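Local coordinates for protein probable arylamine n-acetyl transferase (Mycobacterium abscessus, PDB 4GUZ) that probably transfers an acetyl group from acetyl-coenzyme A to arylamines, at residues S29-R37 with V121-L129; T136-E147 with D152-R161. All blocks are in the same frame, centred on the assembly; numbering follows the deposited sequence.

Interaction 1. Residues S29-R37 with V121-L129; sequences SPTLETLRR and VRLAAEQWL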
loop_
_atom_site.group_PDB
_atom_site.type_symbol
_atom_site.label_atom_id
_atom_site.label_comp_id
_atom_site.label_asym_id
_atom_site.label_seq_id
_atom_site.Cartn_x
_atom_site.Cartn_y
_atom_site.Cartn_z
ATOM N N SER A 29 22.334 7.682 2.056
ATOM C CA SER A 29 23.056 6.759 1.163
ATOM C C SER A 29 22.170 5.549 0.772
ATOM O O SER A 29 21.415 5.087 1.626
ATOM C CB SER A 29 24.342 6.271 1.826
ATOM O OG SER A 29 25.222 7.358 2.058
ATOM N N PRO A 30 22.243 5.027 -0.483
ATOM C CA PRO A 30 21.362 3.901 -0.864
ATOM C C PRO A 30 21.802 2.549 -0.279
ATOM O O PRO A 30 22.407 1.706 -0.960
ATOM C CB PRO A 30 21.405 3.911 -2.393
ATOM C CG PRO A 30 22.680 4.562 -2.746
ATOM C CD PRO A 30 23.059 5.492 -1.627
ATOM N N THR A 31 21.468 2.352 1.012
ATOM C CA THR A 31 21.792 1.157 1.798
ATOM C C THR A 31 20.546 0.559 2.480
ATOM O O THR A 31 19.495 1.205 2.511
ATOM C CB THR A 31 22.821 1.529 2.871
ATOM O OG1 THR A 31 22.267 2.583 3.656
ATOM C CG2 THR A 31 24.174 1.950 2.287
ATOM N N LEU A 32 20.686 -0.645 3.086
ATOM C CA LEU A 32 19.610 -1.332 3.787
ATOM C C LEU A 32 19.118 -0.559 5.009
ATOM O O LEU A 32 17.908 -0.541 5.267
ATOM C CB LEU A 32 20.053 -2.747 4.199
ATOM C CG LEU A 32 19.043 -3.591 4.989
ATOM C CD1 LEU A 32 17.792 -3.901 4.170
ATOM C CD2 LEU A 32 19.687 -4.828 5.547
ATOM N N GLU A 33 20.034 0.065 5.780
ATOM C CA GLU A 33 19.571 0.802 6.960
ATOM C C GLU A 33 18.716 2.004 6.538
ATOM O O GLU A 33 17.705 2.269 7.177
ATOM C CB GLU A 33 20.736 1.207 7.890
ATOM C CG GLU A 33 20.626 0.601 9.289
ATOM C CD GLU A 33 20.010 -0.785 9.411
ATOM O OE1 GLU A 33 20.444 -1.709 8.684
ATOM O OE2 GLU A 33 19.074 -0.940 10.228
ATOM N N THR A 34 19.064 2.652 5.423
ATOM C CA THR A 34 18.287 3.767 4.886
ATOM C C THR A 34 16.914 3.248 4.402
ATOM O O THR A 34 15.893 3.828 4.758
ATOM C CB THR A 34 19.064 4.485 3.787
ATOM O OG1 THR A 34 20.222 5.065 4.392
ATOM C CG2 THR A 34 18.244 5.607 3.103
ATOM N N LEU A 35 16.905 2.136 3.640
ATOM C CA LEU A 35 15.678 1.521 3.123
ATOM C C LEU A 35 14.734 1.158 4.259
ATOM O O LEU A 35 13.532 1.383 4.145
ATOM C CB LEU A 35 16.027 0.273 2.284
ATOM C CG LEU A 35 14.864 -0.428 1.566
ATOM C CD1 LEU A 35 14.238 0.473 0.510
ATOM C CD2 LEU A 35 15.312 -1.746 0.955
ATOM N N ARG A 36 15.275 0.604 5.365
ATOM C CA ARG A 36 14.480 0.245 6.535
ATOM C C ARG A 36 13.794 1.468 7.109
ATOM O O ARG A 36 12.598 1.415 7.398
ATOM C CB ARG A 36 15.341 -0.455 7.621
ATOM C CG ARG A 36 15.531 -1.938 7.322
ATOM C CD ARG A 36 16.539 -2.619 8.231
ATOM N NE ARG A 36 16.870 -3.941 7.693
ATOM C CZ ARG A 36 17.151 -5.019 8.419
ATOM N NH1 ARG A 36 17.185 -4.948 9.747
ATOM N NH2 ARG A 36 17.406 -6.177 7.824
ATOM N N ARG A 37 14.537 2.571 7.258
ATOM C CA ARG A 37 13.969 3.805 7.816
ATOM C C ARG A 37 12.946 4.423 6.859
ATOM O O ARG A 37 11.948 4.966 7.326
ATOM C CB ARG A 37 15.064 4.818 8.172
ATOM C CG ARG A 37 15.970 4.326 9.316
ATOM C CD ARG A 37 16.721 5.429 10.065
ATOM N NE ARG A 37 17.399 6.408 9.204
ATOM C CZ ARG A 37 18.501 6.182 8.493
ATOM N NH1 ARG A 37 19.065 4.978 8.489
ATOM N NH2 ARG A 37 19.032 7.150 7.757
ATOM N N VAL A 121 14.103 -4.088 -4.177
ATOM C CA VAL A 121 15.389 -3.401 -4.103
ATOM C C VAL A 121 16.532 -4.437 -4.113
ATOM O O VAL A 121 16.467 -5.445 -3.403
ATOM C CB VAL A 121 15.455 -2.469 -2.863
ATOM C CG1 VAL A 121 16.846 -1.859 -2.680
ATOM C CG2 VAL A 121 14.408 -1.366 -2.959
ATOM N N ARG A 122 17.581 -4.163 -4.923
ATOM C CA ARG A 122 18.782 -4.995 -5.028
ATOM C C ARG A 122 19.917 -4.392 -4.185
ATOM O O ARG A 122 20.343 -3.265 -4.454
ATOM C CB ARG A 122 19.212 -5.139 -6.501
ATOM C CG ARG A 122 18.376 -6.133 -7.289
ATOM C CD ARG A 122 18.966 -6.348 -8.666
ATOM N NE ARG A 122 18.423 -5.395 -9.625
ATOM C CZ ARG A 122 17.516 -5.705 -10.544
ATOM N NH1 ARG A 122 17.070 -6.950 -10.654
ATOM N NH2 ARG A 122 17.066 -4.776 -11.375
ATOM N N LEU A 123 20.376 -5.125 -3.148
ATOM C CA LEU A 123 21.464 -4.690 -2.258
ATOM C C LEU A 123 22.444 -5.834 -2.074
ATOM O O LEU A 123 22.109 -6.851 -1.456
ATOM C CB LEU A 123 20.975 -4.170 -0.882
ATOM C CG LEU A 123 20.143 -2.896 -0.864
ATOM C CD1 LEU A 123 19.362 -2.792 0.430
ATOM C CD2 LEU A 123 21.001 -1.659 -1.086
ATOM N N ALA A 124 23.653 -5.672 -2.655
ATOM C CA ALA A 124 24.738 -6.656 -2.634
ATOM C C ALA A 124 24.255 -8.003 -3.223
ATOM O O ALA A 124 23.673 -8.006 -4.307
ATOM C CB ALA A 124 25.287 -6.819 -1.215
ATOM N N ALA A 125 24.451 -9.121 -2.523
ATOM C CA ALA A 125 24.025 -10.423 -3.050
ATOM C C ALA A 125 22.517 -10.701 -2.789
ATOM O O ALA A 125 22.058 -11.813 -3.051
ATOM C CB ALA A 125 24.872 -11.533 -2.434
ATOM N N GLU A 126 21.751 -9.693 -2.321
ATOM C CA GLU A 126 20.347 -9.898 -1.913
ATOM C C GLU A 126 19.276 -9.040 -2.645
ATOM O O GLU A 126 19.568 -8.050 -3.316
ATOM C CB GLU A 126 20.229 -9.618 -0.407
ATOM C CG GLU A 126 21.333 -10.250 0.442
ATOM C CD GLU A 126 21.102 -10.243 1.935
ATOM O OE1 GLU A 126 21.560 -9.289 2.606
ATOM O OE2 GLU A 126 20.512 -11.222 2.446
ATOM N N GLN A 127 18.015 -9.442 -2.447
ATOM C CA GLN A 127 16.808 -8.774 -2.923
ATOM C C GLN A 127 15.859 -8.546 -1.741
ATOM O O GLN A 127 15.717 -9.416 -0.880
ATOM C CB GLN A 127 16.151 -9.577 -4.042
ATOM C CG GLN A 127 16.933 -9.454 -5.354
ATOM C CD GLN A 127 16.203 -10.038 -6.525
ATOM O OE1 GLN A 127 15.754 -9.315 -7.402
ATOM N NE2 GLN A 127 16.087 -11.357 -6.572
ATOM N N TRP A 128 15.253 -7.358 -1.690
ATOM C CA TRP A 128 14.375 -6.910 -0.618
ATOM C C TRP A 128 13.029 -6.478 -1.148
ATOM O O TRP A 128 12.941 -5.534 -1.935
ATOM C CB TRP A 128 15.038 -5.743 0.132
ATOM C CG TRP A 128 16.273 -6.176 0.861
ATOM C CD1 TRP A 128 17.541 -6.224 0.368
ATOM C CD2 TRP A 128 16.338 -6.699 2.196
ATOM N NE1 TRP A 128 18.402 -6.719 1.320
ATOM C CE2 TRP A 128 17.689 -7.039 2.446
ATOM C CE3 TRP A 128 15.388 -6.920 3.205
ATOM C CZ2 TRP A 128 18.120 -7.557 3.676
ATOM C CZ3 TRP A 128 15.815 -7.442 4.416
ATOM C CH2 TRP A 128 17.169 -7.748 4.645
ATOM N N LEU A 129 11.969 -7.134 -0.669
ATOM C CA LEU A 129 10.611 -6.782 -1.064
ATOM C C LEU A 129 10.146 -5.571 -0.277
ATOM O O LEU A 129 10.151 -5.612 0.959
ATOM C CB LEU A 129 9.664 -7.976 -0.828
ATOM C CG LEU A 129 8.173 -7.709 -1.119
ATOM C CD1 LEU A 129 7.955 -7.406 -2.573
ATOM C CD2 LEU A 129 7.304 -8.858 -0.599
#
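The first turns of helix 32-45 lie against a beta hairpin, strands 116-123 and 126-130 joined by a type II' turn from Leu-123 to Glu-126, in a helix-on-sheet contact whose chemistry is almost wholly apolar. Leu-32 meets the indole of Trp-128, setting CD1 over the middle of its six-membered ring, 3.6 Å from the centroid and only 11° off the normal, a CH-pi contact over the face. CD2 of Leu-32 lies farther out, 3.7 Å from Trp-128 CZ2, so both methyls of the fork bear on the benzene half of the indole. With CG of Leu-32 anti to the backbone N (chi1 178°), the fork is directed from the first helical turn to the ring. Arg-36, one turn on, extends its chain across the indole at a slant, and its NH2 comes within 3.6 Å of Trp-128 CH2; that carbon lies at the edge of the guanidinium, whose plane is turned 69° from the indole. Leu-35 faces the sheet deeper in. It meets Val-121 tip to tip, CD2 of Leu-35 standing 3.9 Å from Val-121 CB, while the same methyl also approaches CB of Trp-128. Leu-123 closes the end of the hairpin against the start of the helix: its CD1 is 3.8 Å from Leu-32 CB, and its CD2 packs 3.6 Å from the carbonyl O of Pro-30, the centre of an inverse gamma turn just before the N-cap residue Thr-31. Strand 126-130 runs nearly parallel to the helix, and strand 121-123 runs back roughly antiparallel to it. Around this layer, Pro-141 touches Leu-35 and Arg-36, Phe-97 of the next strand, 96-104, packs on Val-121, and Cys-130 touches both Leu-35 and Val-121.

Interaction 2. Residues T136-E147 with D152-R161; sequences TSPLAPIRLVDE and DESWTYRLRR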
loop_
_atom_site.group_PDB
_atom_site.type_symbol
_atom_site.label_atom_id
_atom_site.label_comp_id
_atom_site.label_asym_id
_atom_site.label_seq_id
_atom_site.Cartn_x
_atom_site.Cartn_y
_atom_site.Cartn_z
ATOM N N THR A 136 -2.299 -2.386 5.345
ATOM C CA THR A 136 -1.768 -3.104 6.529
ATOM C C THR A 136 -0.434 -3.691 6.117
ATOM O O THR A 136 -0.153 -4.882 6.281
ATOM C CB THR A 136 -2.763 -4.140 7.065
ATOM O OG1 THR A 136 -3.187 -4.987 5.990
ATOM C CG2 THR A 136 -3.967 -3.493 7.753
ATOM N N SER A 137 0.394 -2.825 5.578
ATOM C CA SER A 137 1.675 -3.134 5.006
ATOM C C SER A 137 2.736 -3.558 6.017
ATOM O O SER A 137 2.764 -3.058 7.145
ATOM C CB SER A 137 2.206 -1.891 4.283
ATOM O OG SER A 137 1.908 -1.949 2.901
ATOM N N PRO A 138 3.692 -4.407 5.579
ATOM C CA PRO A 138 4.852 -4.682 6.414
ATOM C C PRO A 138 5.563 -3.370 6.711
ATOM O O PRO A 138 5.584 -2.463 5.861
ATOM C CB PRO A 138 5.706 -5.589 5.521
ATOM C CG PRO A 138 4.728 -6.245 4.616
ATOM C CD PRO A 138 3.813 -5.113 4.285
ATOM N N LEU A 139 6.070 -3.228 7.949
ATOM C CA LEU A 139 6.731 -1.992 8.365
ATOM C C LEU A 139 8.186 -2.013 7.973
ATOM O O LEU A 139 8.868 -1.013 8.140
ATOM C CB LEU A 139 6.590 -1.763 9.876
ATOM C CG LEU A 139 5.161 -1.601 10.417
ATOM C CD1 LEU A 139 5.151 -1.691 11.908
ATOM C CD2 LEU A 139 4.561 -0.272 10.028
ATOM N N ALA A 140 8.671 -3.145 7.446
ATOM C CA ALA A 140 10.080 -3.234 7.069
ATOM C C ALA A 140 10.248 -3.987 5.754
ATOM O O ALA A 140 9.412 -4.857 5.460
ATOM C CB ALA A 140 10.857 -3.934 8.177
ATOM N N PRO A 141 11.323 -3.713 4.965
ATOM C CA PRO A 141 11.573 -4.534 3.768
ATOM C C PRO A 141 11.742 -5.989 4.174
ATOM O O PRO A 141 12.165 -6.268 5.296
ATOM C CB PRO A 141 12.880 -3.963 3.196
ATOM C CG PRO A 141 13.082 -2.665 3.886
ATOM C CD PRO A 141 12.431 -2.748 5.198
ATOM N N ILE A 142 11.390 -6.905 3.298
ATOM C CA ILE A 142 11.469 -8.331 3.596
ATOM C C ILE A 142 12.483 -8.961 2.666
ATOM O O ILE A 142 12.359 -8.823 1.443
ATOM C CB ILE A 142 10.050 -8.989 3.479
ATOM C CG1 ILE A 142 9.093 -8.474 4.592
ATOM C CG2 ILE A 142 10.133 -10.520 3.492
ATOM C CD1 ILE A 142 7.605 -8.889 4.433
ATOM N N ARG A 143 13.470 -9.664 3.243
ATOM C CA ARG A 143 14.520 -10.397 2.510
ATOM C C ARG A 143 13.891 -11.442 1.628
ATOM O O ARG A 143 13.177 -12.312 2.121
ATOM C CB ARG A 143 15.493 -11.068 3.505
ATOM C CG ARG A 143 16.726 -11.685 2.885
ATOM C CD ARG A 143 17.658 -12.157 3.978
ATOM N NE ARG A 143 18.725 -11.183 4.184
ATOM C CZ ARG A 143 19.073 -10.662 5.353
ATOM N NH1 ARG A 143 18.438 -11.015 6.464
ATOM N NH2 ARG A 143 20.055 -9.771 5.420
ATOM N N LEU A 144 14.139 -11.359 0.324
ATOM C CA LEU A 144 13.574 -12.324 -0.601
ATOM C C LEU A 144 14.373 -13.605 -0.517
ATOM O O LEU A 144 15.526 -13.674 -0.942
ATOM C CB LEU A 144 13.513 -11.768 -2.027
ATOM C CG LEU A 144 12.598 -12.483 -3.008
ATOM C CD1 LEU A 144 11.119 -12.157 -2.745
ATOM C CD2 LEU A 144 12.952 -12.081 -4.416
ATOM N N VAL A 145 13.774 -14.584 0.135
ATOM C CA VAL A 145 14.318 -15.928 0.354
ATOM C C VAL A 145 13.242 -16.899 -0.094
ATOM O O VAL A 145 12.091 -16.483 -0.266
ATOM C CB VAL A 145 14.778 -16.177 1.828
ATOM C CG1 VAL A 145 16.018 -15.359 2.172
ATOM C CG2 VAL A 145 13.659 -15.929 2.834
ATOM N N ASP A 146 13.584 -18.181 -0.261
ATOM C CA ASP A 146 12.589 -19.173 -0.697
ATOM C C ASP A 146 11.552 -19.528 0.373
ATOM O O ASP A 146 10.469 -20.023 0.032
ATOM C CB ASP A 146 13.267 -20.449 -1.179
ATOM C CG ASP A 146 13.991 -20.327 -2.505
ATOM O OD1 ASP A 146 14.244 -19.178 -2.949
ATOM O OD2 ASP A 146 14.266 -21.376 -3.122
ATOM N N GLU A 147 11.868 -19.317 1.656
ATOM C CA GLU A 147 10.904 -19.573 2.711
ATOM C C GLU A 147 11.352 -18.937 4.013
ATOM O O GLU A 147 12.501 -19.114 4.405
ATOM C CB GLU A 147 10.673 -21.091 2.887
ATOM C CG GLU A 147 9.382 -21.422 3.604
ATOM C CD GLU A 147 9.440 -21.481 5.111
ATOM O OE1 GLU A 147 10.535 -21.275 5.691
ATOM O OE2 GLU A 147 8.376 -21.738 5.717
ATOM N N ASP A 152 7.402 -8.694 12.400
ATOM C CA ASP A 152 7.361 -7.302 11.996
ATOM C C ASP A 152 6.593 -6.612 13.069
ATOM O O ASP A 152 5.375 -6.501 13.006
ATOM C CB ASP A 152 6.731 -7.174 10.598
ATOM C CG ASP A 152 6.703 -5.772 10.037
ATOM O OD1 ASP A 152 7.776 -5.132 9.968
ATOM O OD2 ASP A 152 5.618 -5.325 9.627
ATOM N N GLU A 153 7.308 -6.265 14.149
ATOM C CA GLU A 153 6.726 -5.689 15.360
ATOM C C GLU A 153 5.732 -6.723 15.951
ATOM O O GLU A 153 6.152 -7.866 16.157
ATOM C CB GLU A 153 6.123 -4.296 15.080
ATOM C CG GLU A 153 7.186 -3.234 14.798
ATOM C CD GLU A 153 8.132 -2.937 15.954
ATOM O OE1 GLU A 153 7.842 -3.326 17.108
ATOM O OE2 GLU A 153 9.203 -2.361 15.682
ATOM N N SER A 154 4.441 -6.392 16.145
ATOM C CA SER A 154 3.475 -7.369 16.677
ATOM C C SER A 154 2.852 -8.247 15.588
ATOM O O SER A 154 2.100 -9.179 15.900
ATOM C CB SER A 154 2.370 -6.686 17.474
ATOM O OG SER A 154 2.907 -6.004 18.596
ATOM N N TRP A 155 3.168 -7.949 14.322
ATOM C CA TRP A 155 2.669 -8.668 13.157
ATOM C C TRP A 155 3.639 -9.748 12.794
ATOM O O TRP A 155 4.827 -9.641 13.117
ATOM C CB TRP A 155 2.465 -7.711 11.966
ATOM C CG TRP A 155 1.639 -6.513 12.329
ATOM C CD1 TRP A 155 2.099 -5.292 12.735
ATOM C CD2 TRP A 155 0.214 -6.482 12.486
ATOM N NE1 TRP A 155 1.042 -4.491 13.105
ATOM C CE2 TRP A 155 -0.130 -5.193 12.945
ATOM C CE3 TRP A 155 -0.820 -7.391 12.181
ATOM C CZ2 TRP A 155 -1.462 -4.790 13.120
ATOM C CZ3 TRP A 155 -2.140 -7.001 12.393
ATOM C CH2 TRP A 155 -2.451 -5.719 12.858
ATOM N N THR A 156 3.144 -10.795 12.127
ATOM C CA THR A 156 3.978 -11.916 11.677
ATOM C C THR A 156 3.596 -12.257 10.249
ATOM O O THR A 156 2.405 -12.349 9.926
ATOM C CB THR A 156 3.864 -13.131 12.617
ATOM O OG1 THR A 156 3.884 -12.688 13.968
ATOM C CG2 THR A 156 4.993 -14.136 12.412
ATOM N N TYR A 157 4.612 -12.453 9.408
ATOM C CA TYR A 157 4.429 -12.794 8.001
ATOM C C TYR A 157 5.151 -14.079 7.661
ATOM O O TYR A 157 6.122 -14.464 8.331
ATOM C CB TYR A 157 4.946 -11.646 7.100
ATOM C CG TYR A 157 4.192 -10.352 7.334
ATOM C CD1 TYR A 157 2.876 -10.200 6.901
ATOM C CD2 TYR A 157 4.788 -9.284 7.996
ATOM C CE1 TYR A 157 2.154 -9.044 7.181
ATOM C CE2 TYR A 157 4.076 -8.119 8.280
ATOM C CZ TYR A 157 2.753 -8.010 7.879
ATOM O OH TYR A 157 2.037 -6.860 8.135
ATOM N N ARG A 158 4.687 -14.736 6.606
ATOM C CA ARG A 158 5.346 -15.915 6.069
ATOM C C ARG A 158 5.560 -15.692 4.592
ATOM O O ARG A 158 4.644 -15.278 3.889
ATOM C CB ARG A 158 4.566 -17.201 6.298
ATOM C CG ARG A 158 5.423 -18.433 5.952
ATOM C CD ARG A 158 4.610 -19.622 5.544
ATOM N NE ARG A 158 5.455 -20.812 5.432
ATOM C CZ ARG A 158 4.983 -22.040 5.258
ATOM N NH1 ARG A 158 3.673 -22.249 5.173
ATOM N NH2 ARG A 158 5.816 -23.070 5.168
ATOM N N LEU A 159 6.779 -15.922 4.137
ATOM C CA LEU A 159 7.143 -15.797 2.733
ATOM C C LEU A 159 7.469 -17.193 2.238
ATOM O O LEU A 159 8.195 -17.904 2.907
ATOM C CB LEU A 159 8.347 -14.848 2.614
ATOM C CG LEU A 159 8.813 -14.437 1.221
ATOM C CD1 LEU A 159 7.776 -13.596 0.499
ATOM C CD2 LEU A 159 10.114 -13.650 1.311
ATOM N N ARG A 160 6.895 -17.608 1.107
ATOM C CA ARG A 160 7.156 -18.938 0.568
ATOM C C ARG A 160 7.081 -18.948 -0.943
ATOM O O ARG A 160 6.036 -18.623 -1.515
ATOM C CB ARG A 160 6.163 -19.963 1.132
ATOM C CG ARG A 160 6.583 -21.385 0.848
ATOM C CD ARG A 160 5.736 -22.368 1.609
ATOM N NE ARG A 160 6.191 -23.732 1.342
ATOM C CZ ARG A 160 5.411 -24.805 1.403
ATOM N NH1 ARG A 160 4.128 -24.685 1.724
ATOM N NH2 ARG A 160 5.906 -26.007 1.135
ATOM N N ARG A 161 8.175 -19.395 -1.563
ATOM C CA ARG A 161 8.364 -19.561 -3.005
ATOM C C ARG A 161 7.730 -20.869 -3.450
ATOM O O ARG A 161 7.813 -21.872 -2.734
ATOM C CB ARG A 161 9.872 -19.567 -3.356
ATOM C CG ARG A 161 10.173 -19.476 -4.854
ATOM C CD ARG A 161 11.663 -19.489 -5.117
ATOM N NE ARG A 161 11.980 -19.215 -6.519
ATOM C CZ ARG A 161 13.192 -18.870 -6.941
ATOM N NH1 ARG A 161 14.185 -18.713 -6.073
ATOM N NH2 ARG A 161 13.412 -18.635 -8.224
#
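Two nitrogens of Arg-158 grip a single oxygen of Glu-147: OE2 accepts from NH2 at 2.9 Å and from NE at 3.1 Å, in a side-on salt bridge. The oxygen lies close to the guanidinium plane and is approached on its anti side, with the carboxylate turned 86° from that plane; the bend in the glutamate chain (chi2 -88°) brings OE2 there. A second salt bridge joins Asp-146 OD1 to Arg-161 NH1 at 3.2 Å, on the syn side, and Arg-161 also pairs with Asp-169. Next to it the backbone N of Arg-161 donates to Asp-146 O, beside the non-hydrogen-bonded antiparallel pair Glu-147 and Arg-160. At the far end, Asp-152 receives the backbone N-H of Leu-139 on OD2, at 2.7 Å and nearly straight (171°), from the syn side. Pro-138 lays CG over one face of the Tyr-157 ring, 4.1 Å above it and toward its rim. Between the two polar ends Leu-159 reaches into the loop, its CD2 3.8 Å from Ile-142 CG2 and near the carbonyl O atoms of Arg-143 and Val-145. The chemistry is thus divided: ion pairs among exposed and partly exposed residues flank the short strand pairing, whereas the buried Asp-152 carboxylate holds the loop through Leu-139, next to Pro-138, which touches Asp-131 of a probable Cys-His-Asp triad.

Both interactions reach the eight-stranded antiparallel sheet, where strands 126-130 and 142-143 are neighbours. Their backbones pair between Leu-129 and Ile-142, and a salt bridge joins Glu-126 to Arg-143, while the indole of Trp-128 also packs against the backbone of Ile-142 and Arg-143. Interaction 1 lays a helix on the sheet and is largely apolar, passing from buried leucine and valine to the partly exposed helix start. Interaction 2 instead connects strand 142-143 and the loops around it, at one edge of the sheet, with strand 155-162 near the opposite edge; it is buried from the Asp-152 end through Leu-159, and charged and exposed around Asp-146 and Glu-147.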